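Ubiquitin-conjugating enzyme E2, putative (Trypanosoma cruzi, PDB 4DS2) probably accepts ubiquitin from an activating enzyme as a thioester and passes it on toward substrates, as ubiquitin-conjugating enzymes do. Local coordinates at residues Leu98-Met109 with Lys125-Ser133; Tyr64-Val75 with Thr87-Ser96. One frame throughout, in Å; residues are numbered along the deposited sequence.

Overall arrangement
Followed from the N terminus, the chain first makes contact 2, in which 64-75 and 87-96 pair as a hairpin of strands 70-76 and 87-90 and close the loop between them. Contact 1 comes later: 98-109 folds back against 125-133, closing the run that holds helix 108-111 and the start of helix 120-132. The two closures are in series, neither nested nor crossed, and their centres lie about 9 Å apart. They meet directly where Gly103 O probably accepts a hydrogen bond from Phe90 N (2.9 Å) and where Phe132 packs on Tyr64 and Tyr71. Together they tie the sheet edge, the following loop and helix 120-132 into one core.

Contact 1 (Leu98-Met109 with Lys125-Ser133); sequences LVTGEGGICDRM and KLVLDRVFS
Leu98 faces Val131 with their CA atoms 6.5 Å apart, and Met109 faces Val127 at 7.4 Å from CA to CA, so the segment 98-109, loop up to the helix that includes Arg108 and Met109, meets helix 125-132 through its first and last residues. Between these points the chain swings away from helix 125-132 and back, making a type I turn from Thr100 to Gly103, where Thr100 OG1 accepts from Glu102 N in an ST turn and also from Gly104 N. Cys106 SG caps the start of the next helix by accepting from Arg108 N. No hydrogen bond crosses the contact; it is mostly apolar packing, with one leucine against a guanidinium.

Met109 is the main knob, set among Leu126, Val127, Arg130 and Val131. With CG anti to the backbone N (chi1 -174°) and the chain extended beyond it, the side chain reaches straight into that hole. Met109 and Leu126 run past each other in opposite senses, with Met109 CG 3.9 Å from Leu126 CD2, and Met109 SD lies 3.7 Å from Arg130 CG. The modelled place of the Met109 methyl is doubtful, being too close to the helix. Leu98 crosses Arg130 at about a right angle. The arginine's bend beyond CG (chi2 60°) lays NE 3.5 Å from Leu98 CD1 and NH2 3.6 Å from Leu98 CD2, while Asp141, by a salt bridge, and Ser137 O hold the buried guanidinium. Val99 CG2 meets Val131 CG1 at 4.1 Å, and Ile105 CD1 meets Val127 CG2 tip to tip at 3.9 Å.

The Gly104-Ile105-Cys106 run is consistent with the loop that carries the active-site cysteine in E2 enzymes. Helix 120-132 backs this loop on one flank, while strand 87-90 joins both segments: Val99 packs on Phe90, and Val127 on Val88.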
# COMPACT_ATOMS: atom_id res chain seq x y z
N LEU A 98 -0.63 -6.09 9.79
CA LEU A 98 -0.93 -6.45 8.38
C LEU A 98 0.37 -6.58 7.49
O LEU A 98 0.34 -7.13 6.38
CB LEU A 98 -2.01 -5.48 7.82
CG LEU A 98 -3.41 -5.37 8.50
CD1 LEU A 98 -4.12 -4.08 8.08
CD2 LEU A 98 -4.32 -6.56 8.22
N VAL A 99 1.51 -6.16 8.05
CA VAL A 99 2.80 -6.18 7.36
C VAL A 99 3.86 -7.04 8.09
O VAL A 99 4.00 -6.95 9.31
CB VAL A 99 3.37 -4.75 7.22
CG1 VAL A 99 4.63 -4.77 6.35
CG2 VAL A 99 2.30 -3.80 6.68
N THR A 100 4.61 -7.84 7.34
CA THR A 100 5.69 -8.66 7.92
C THR A 100 7.00 -7.84 8.08
O THR A 100 7.08 -6.69 7.64
CB THR A 100 5.97 -9.94 7.08
OG1 THR A 100 6.74 -9.61 5.92
CG2 THR A 100 4.69 -10.62 6.66
N GLY A 101 8.02 -8.43 8.73
CA GLY A 101 9.35 -7.81 8.73
C GLY A 101 10.04 -7.74 7.35
O GLY A 101 11.04 -7.05 7.19
N GLU A 102 9.51 -8.47 6.36
CA GLU A 102 10.01 -8.41 4.97
C GLU A 102 9.34 -7.27 4.18
O GLU A 102 9.84 -6.86 3.13
CB GLU A 102 9.85 -9.76 4.25
CG GLU A 102 10.99 -10.71 4.53
CD GLU A 102 10.88 -12.09 3.89
OE1 GLU A 102 9.85 -12.38 3.23
OE2 GLU A 102 11.84 -12.90 4.08
N GLY A 103 8.24 -6.73 4.71
CA GLY A 103 7.38 -5.79 3.98
C GLY A 103 6.20 -6.44 3.24
O GLY A 103 5.51 -5.75 2.49
N GLY A 104 5.98 -7.74 3.47
CA GLY A 104 4.91 -8.50 2.82
C GLY A 104 3.52 -8.17 3.35
O GLY A 104 3.37 -7.77 4.50
N ILE A 105 2.52 -8.29 2.49
CA ILE A 105 1.14 -8.35 2.93
C ILE A 105 0.49 -9.64 2.39
O ILE A 105 0.90 -10.24 1.37
CB ILE A 105 0.32 -7.11 2.51
CG1 ILE A 105 0.09 -7.11 0.99
CG2 ILE A 105 0.96 -5.81 3.01
CD1 ILE A 105 -0.67 -5.92 0.45
N CYS A 106 -0.54 -10.07 3.12
CA CYS A 106 -1.33 -11.22 2.75
C CYS A 106 -1.99 -10.91 1.42
O CYS A 106 -2.50 -9.80 1.22
CB CYS A 106 -2.39 -11.44 3.82
SG CYS A 106 -3.33 -12.95 3.60
N ASP A 107 -1.98 -11.87 0.49
CA ASP A 107 -2.60 -11.63 -0.82
C ASP A 107 -4.08 -11.42 -0.66
O ASP A 107 -4.71 -10.89 -1.56
CB ASP A 107 -2.46 -12.76 -1.81
CG ASP A 107 -1.40 -13.69 -1.47
OD1 ASP A 107 -0.34 -13.26 -0.95
OD2 ASP A 107 -1.63 -14.89 -1.78
N ARG A 108 -4.65 -11.90 0.44
CA ARG A 108 -6.08 -11.82 0.62
C ARG A 108 -6.56 -10.40 0.68
O ARG A 108 -7.66 -10.09 0.19
CB ARG A 108 -6.52 -12.59 1.84
CG ARG A 108 -6.45 -14.07 1.61
CD ARG A 108 -6.09 -14.76 2.89
NE ARG A 108 -6.78 -16.01 3.07
CZ ARG A 108 -6.54 -16.81 4.10
NH1 ARG A 108 -7.20 -17.98 4.22
NH2 ARG A 108 -5.64 -16.46 5.03
N MET A 109 -5.74 -9.53 1.26
CA MET A 109 -6.09 -8.14 1.38
C MET A 109 -6.60 -7.60 0.08
O MET A 109 -7.56 -6.87 0.05
CB MET A 109 -4.88 -7.34 1.79
CG MET A 109 -5.16 -5.88 2.09
SD MET A 109 -3.75 -5.14 2.94
CE MET A 109 -4.03 -3.42 2.57
N LYS A 125 -4.67 2.33 -3.43
CA LYS A 125 -5.42 3.06 -2.44
C LYS A 125 -6.04 2.14 -1.41
O LYS A 125 -6.14 2.51 -0.25
CB LYS A 125 -6.47 3.95 -3.10
CG LYS A 125 -5.84 5.07 -3.94
CD LYS A 125 -6.86 6.11 -4.41
CE LYS A 125 -6.63 6.57 -5.84
NZ LYS A 125 -7.42 5.69 -6.77
N LEU A 126 -6.42 0.94 -1.81
CA LEU A 126 -7.04 -0.02 -0.87
C LEU A 126 -6.07 -0.43 0.21
O LEU A 126 -6.46 -0.61 1.36
CB LEU A 126 -7.58 -1.28 -1.59
CG LEU A 126 -8.10 -2.37 -0.63
CD1 LEU A 126 -9.05 -3.32 -1.32
CD2 LEU A 126 -6.96 -3.16 0.02
N VAL A 127 -4.81 -0.60 -0.18
CA VAL A 127 -3.78 -1.12 0.71
C VAL A 127 -3.29 -0.06 1.67
O VAL A 127 -3.05 -0.37 2.86
CB VAL A 127 -2.54 -1.61 -0.04
CG1 VAL A 127 -1.35 -1.72 0.92
CG2 VAL A 127 -2.83 -2.95 -0.73
N LEU A 128 -3.12 1.16 1.15
CA LEU A 128 -2.65 2.28 1.98
C LEU A 128 -3.66 2.60 3.06
O LEU A 128 -3.31 2.78 4.22
CB LEU A 128 -2.41 3.51 1.13
CG LEU A 128 -1.28 3.41 0.09
CD1 LEU A 128 -1.42 4.54 -0.93
CD2 LEU A 128 0.07 3.41 0.78
N ASP A 129 -4.93 2.63 2.67
CA ASP A 129 -6.01 2.87 3.58
C ASP A 129 -6.16 1.75 4.61
O ASP A 129 -6.42 1.98 5.81
CB ASP A 129 -7.32 3.02 2.80
CG ASP A 129 -8.54 2.95 3.70
OD1 ASP A 129 -8.67 3.82 4.61
OD2 ASP A 129 -9.35 2.02 3.49
N ARG A 130 -6.06 0.53 4.14
CA ARG A 130 -6.22 -0.62 5.00
C ARG A 130 -5.18 -0.63 6.11
O ARG A 130 -5.48 -0.84 7.26
CB ARG A 130 -6.17 -1.90 4.16
CG ARG A 130 -6.15 -3.18 4.94
CD ARG A 130 -7.35 -3.35 5.81
NE ARG A 130 -7.25 -4.62 6.50
CZ ARG A 130 -8.01 -4.98 7.53
NH1 ARG A 130 -8.94 -4.16 8.01
NH2 ARG A 130 -7.86 -6.19 8.08
N VAL A 131 -3.93 -0.38 5.73
CA VAL A 131 -2.82 -0.48 6.67
C VAL A 131 -2.64 0.76 7.57
O VAL A 131 -2.44 0.63 8.79
CB VAL A 131 -1.55 -0.78 5.89
CG1 VAL A 131 -0.32 -0.71 6.81
CG2 VAL A 131 -1.71 -2.16 5.26
N PHE A 132 -2.75 1.94 6.97
CA PHE A 132 -2.55 3.18 7.71
C PHE A 132 -3.79 3.64 8.50
O PHE A 132 -3.66 4.37 9.51
CB PHE A 132 -2.14 4.29 6.72
CG PHE A 132 -0.75 4.15 6.17
CD1 PHE A 132 0.27 3.51 6.89
CD2 PHE A 132 -0.43 4.73 4.95
CE1 PHE A 132 1.55 3.42 6.39
CE2 PHE A 132 0.86 4.66 4.45
CZ PHE A 132 1.85 4.01 5.18
N SER A 133 -4.97 3.25 8.01
CA SER A 133 -6.24 3.80 8.50
C SER A 133 -7.26 2.79 8.99
O SER A 133 -7.95 3.10 9.95
CB SER A 133 -6.85 4.70 7.45
OG SER A 133 -6.22 5.96 7.54

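Contact 2 (Tyr64-Val75 with Thr87-Ser96); sequences YGGAGNTYQLSV and TVRFVTPVYS
Leu73 pairs with Phe90, Ser74 with Arg89 and Val75 with Val88 in antiparallel register, the axes of strands 70-75 and 87-90 approaching to 4.7 Å with 152° between their directions. Ser74 and Arg89 form the hydrogen-bonded pair, each backbone N giving to the other's O; the two flanking pairs are non-hydrogen-bonded. Past Phe90 the pairing ends in a bulge-like way: Gln72 O takes two successive N-H groups, Val91 N (2.7 Å) and Thr92 N (3.2 Å), with helical angles at Val91.

Thr92 adds a side-chain bond. Its OG1 lies anti to its own carbonyl carbon, beside the backbone N (chi1 -61°), where it accepts from Gln72 N at 2.9 Å, nearly straight at 165°; both polar backbone atoms of Gln72 are thus gripped by the chain of Val91 and Thr92. On the buried side, Leu73 and Phe90 point the same way, and Leu73 CD2 sits over the centre of the Phe90 ring in a CH-pi contact. Leu73 CD2 also lies 3.6 Å from Val88 CG1.

Beyond the strands, Val94 wedges between two tyrosines. Val94 CG1 meets Tyr64 CE1 at 3.6 Å, while its CG2 comes to the edge of the Tyr71 ring. Tyr64 OH gives to Tyr95 O (2.8 Å), in the carbonyl plane, and accepts from a water that also bridges to Ser96 OG, which is bonded to Leu98 N as well. Tyr71 OH in turn gives to Tyr64 O at 2.7 Å on a lone pair, linking the two ends of the loop that runs from Tyr64 to the start of strand 70-75.

Strand 51-57 flanks the other edge of 70-76, and Leu73, Val88 and Phe90 face helix 120-132. Strands 70-76 and 87-90 are the third and fourth of the antiparallel meander that, packed on a helix, characterises the ubiquitin-conjugating fold.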
# COMPACT_ATOMS: atom_id res chain seq x y z
N TYR A 64 0.61 6.71 11.83
CA TYR A 64 1.67 6.54 10.80
C TYR A 64 2.07 7.79 10.00
O TYR A 64 3.14 7.82 9.37
CB TYR A 64 1.21 5.50 9.78
CG TYR A 64 1.01 4.12 10.38
CD1 TYR A 64 2.09 3.27 10.60
CD2 TYR A 64 -0.25 3.67 10.74
CE1 TYR A 64 1.90 2.01 11.14
CE2 TYR A 64 -0.44 2.42 11.29
CZ TYR A 64 0.64 1.60 11.49
OH TYR A 64 0.48 0.34 12.02
N GLY A 65 1.22 8.82 9.99
CA GLY A 65 1.52 10.08 9.31
C GLY A 65 1.86 11.20 10.26
O GLY A 65 1.68 12.35 9.93
N GLY A 66 2.36 10.85 11.45
CA GLY A 66 2.66 11.81 12.52
C GLY A 66 3.64 12.89 12.12
O GLY A 66 3.25 14.04 11.96
N ALA A 67 4.92 12.52 11.92
CA ALA A 67 5.98 13.46 11.55
C ALA A 67 6.05 13.72 10.03
O ALA A 67 7.08 14.20 9.53
CB ALA A 67 7.33 12.94 12.05
N GLY A 68 4.96 13.42 9.31
CA GLY A 68 4.94 13.42 7.84
C GLY A 68 6.11 12.66 7.23
O GLY A 68 6.81 13.19 6.38
N ASN A 69 6.34 11.43 7.71
CA ASN A 69 7.44 10.60 7.18
C ASN A 69 7.03 10.04 5.84
O ASN A 69 5.84 9.85 5.58
CB ASN A 69 7.78 9.42 8.08
CG ASN A 69 8.22 9.83 9.45
OD1 ASN A 69 8.79 10.90 9.64
ND2 ASN A 69 7.97 8.96 10.43
N THR A 70 8.04 9.73 5.02
CA THR A 70 7.86 9.10 3.71
C THR A 70 7.87 7.59 3.87
O THR A 70 8.64 7.05 4.68
CB THR A 70 8.95 9.53 2.71
OG1 THR A 70 8.57 10.76 2.09
CG2 THR A 70 9.15 8.51 1.60
N TYR A 71 6.98 6.93 3.13
CA TYR A 71 6.92 5.47 3.07
C TYR A 71 7.15 5.06 1.63
O TYR A 71 6.50 5.57 0.72
CB TYR A 71 5.56 4.95 3.51
CG TYR A 71 5.29 5.10 4.99
CD1 TYR A 71 4.80 6.29 5.50
CD2 TYR A 71 5.52 4.04 5.87
CE1 TYR A 71 4.56 6.43 6.86
CE2 TYR A 71 5.27 4.17 7.22
CZ TYR A 71 4.78 5.37 7.71
OH TYR A 71 4.54 5.50 9.06
N GLN A 72 8.06 4.12 1.43
CA GLN A 72 8.34 3.63 0.12
C GLN A 72 7.74 2.26 -0.11
O GLN A 72 7.87 1.37 0.74
CB GLN A 72 9.85 3.53 -0.07
CG GLN A 72 10.43 4.80 -0.65
CD GLN A 72 11.89 4.87 -0.43
OE1 GLN A 72 12.36 5.06 0.70
NE2 GLN A 72 12.63 4.71 -1.50
N LEU A 73 7.13 2.10 -1.29
CA LEU A 73 6.49 0.84 -1.67
C LEU A 73 6.97 0.36 -3.01
O LEU A 73 7.55 1.13 -3.77
CB LEU A 73 5.00 1.01 -1.73
CG LEU A 73 4.37 1.41 -0.40
CD1 LEU A 73 3.63 2.72 -0.56
CD2 LEU A 73 3.50 0.29 0.13
N SER A 74 6.73 -0.93 -3.27
CA SER A 74 6.92 -1.59 -4.57
C SER A 74 5.62 -2.22 -4.98
O SER A 74 5.04 -2.99 -4.21
CB SER A 74 7.93 -2.75 -4.51
OG SER A 74 9.23 -2.28 -4.23
N VAL A 75 5.18 -1.90 -6.19
CA VAL A 75 4.09 -2.60 -6.85
C VAL A 75 4.67 -3.49 -7.95
O VAL A 75 5.18 -2.98 -8.95
CB VAL A 75 3.11 -1.60 -7.45
CG1 VAL A 75 1.91 -2.33 -8.05
CG2 VAL A 75 2.72 -0.57 -6.41
N THR A 87 1.26 -7.18 -6.54
CA THR A 87 1.60 -7.34 -5.16
C THR A 87 2.11 -6.00 -4.70
O THR A 87 2.92 -5.36 -5.37
CB THR A 87 2.67 -8.45 -5.00
OG1 THR A 87 2.03 -9.71 -5.14
CG2 THR A 87 3.39 -8.41 -3.65
N VAL A 88 1.61 -5.54 -3.56
CA VAL A 88 2.22 -4.40 -2.87
C VAL A 88 3.14 -4.90 -1.74
O VAL A 88 2.86 -5.94 -1.11
CB VAL A 88 1.14 -3.42 -2.38
CG1 VAL A 88 1.72 -2.16 -1.74
CG2 VAL A 88 0.25 -3.03 -3.57
N ARG A 89 4.26 -4.18 -1.56
CA ARG A 89 5.28 -4.50 -0.57
C ARG A 89 5.77 -3.20 0.02
O ARG A 89 5.90 -2.23 -0.70
CB ARG A 89 6.44 -5.20 -1.26
CG ARG A 89 7.36 -6.05 -0.38
CD ARG A 89 8.08 -7.10 -1.24
NE ARG A 89 9.23 -7.73 -0.57
CZ ARG A 89 9.30 -9.01 -0.14
NH1 ARG A 89 8.26 -9.84 -0.28
NH2 ARG A 89 10.41 -9.47 0.44
N PHE A 90 6.00 -3.15 1.32
CA PHE A 90 6.62 -1.95 1.91
C PHE A 90 8.11 -2.10 1.83
O PHE A 90 8.61 -3.14 2.29
CB PHE A 90 6.15 -1.73 3.34
CG PHE A 90 4.74 -1.25 3.40
CD1 PHE A 90 3.68 -2.14 3.25
CD2 PHE A 90 4.45 0.11 3.52
CE1 PHE A 90 2.38 -1.68 3.26
CE2 PHE A 90 3.14 0.56 3.54
CZ PHE A 90 2.11 -0.33 3.41
N VAL A 91 8.79 -1.12 1.22
CA VAL A 91 10.24 -1.07 1.26
C VAL A 91 10.66 -0.47 2.60
O VAL A 91 11.60 -0.96 3.20
CB VAL A 91 10.85 -0.23 0.12
CG1 VAL A 91 12.36 -0.07 0.33
CG2 VAL A 91 10.55 -0.86 -1.24
N THR A 92 9.96 0.59 3.05
CA THR A 92 10.13 1.13 4.38
C THR A 92 9.56 0.15 5.41
O THR A 92 8.44 -0.35 5.22
CB THR A 92 9.36 2.46 4.58
OG1 THR A 92 9.82 3.45 3.68
CG2 THR A 92 9.52 2.98 6.04
N PRO A 93 10.32 -0.14 6.50
CA PRO A 93 9.66 -0.93 7.55
C PRO A 93 8.48 -0.18 8.15
O PRO A 93 8.47 1.07 8.16
CB PRO A 93 10.76 -1.15 8.59
CG PRO A 93 11.75 -0.06 8.34
CD PRO A 93 11.71 0.18 6.84
N VAL A 94 7.48 -0.95 8.56
CA VAL A 94 6.20 -0.49 9.11
C VAL A 94 5.79 -1.49 10.21
O VAL A 94 5.69 -2.71 9.95
CB VAL A 94 5.07 -0.41 8.04
CG1 VAL A 94 3.78 0.15 8.64
CG2 VAL A 94 5.52 0.41 6.84
N TYR A 95 5.63 -1.00 11.46
CA TYR A 95 5.13 -1.85 12.52
C TYR A 95 3.61 -1.93 12.33
O TYR A 95 2.93 -0.92 12.31
CB TYR A 95 5.55 -1.35 13.91
CG TYR A 95 5.17 -2.29 15.04
CD1 TYR A 95 5.87 -3.48 15.24
CD2 TYR A 95 4.09 -2.01 15.91
CE1 TYR A 95 5.53 -4.36 16.26
CE2 TYR A 95 3.74 -2.88 16.95
CZ TYR A 95 4.46 -4.06 17.13
OH TYR A 95 4.14 -4.96 18.14
N SER A 96 3.11 -3.15 12.15
CA SER A 96 1.71 -3.37 11.83
C SER A 96 1.35 -4.84 11.94
O SER A 96 2.20 -5.71 11.67
CB SER A 96 1.44 -2.90 10.40
OG SER A 96 0.24 -3.48 9.88
O HOH W 1 -1.12 -1.34 10.58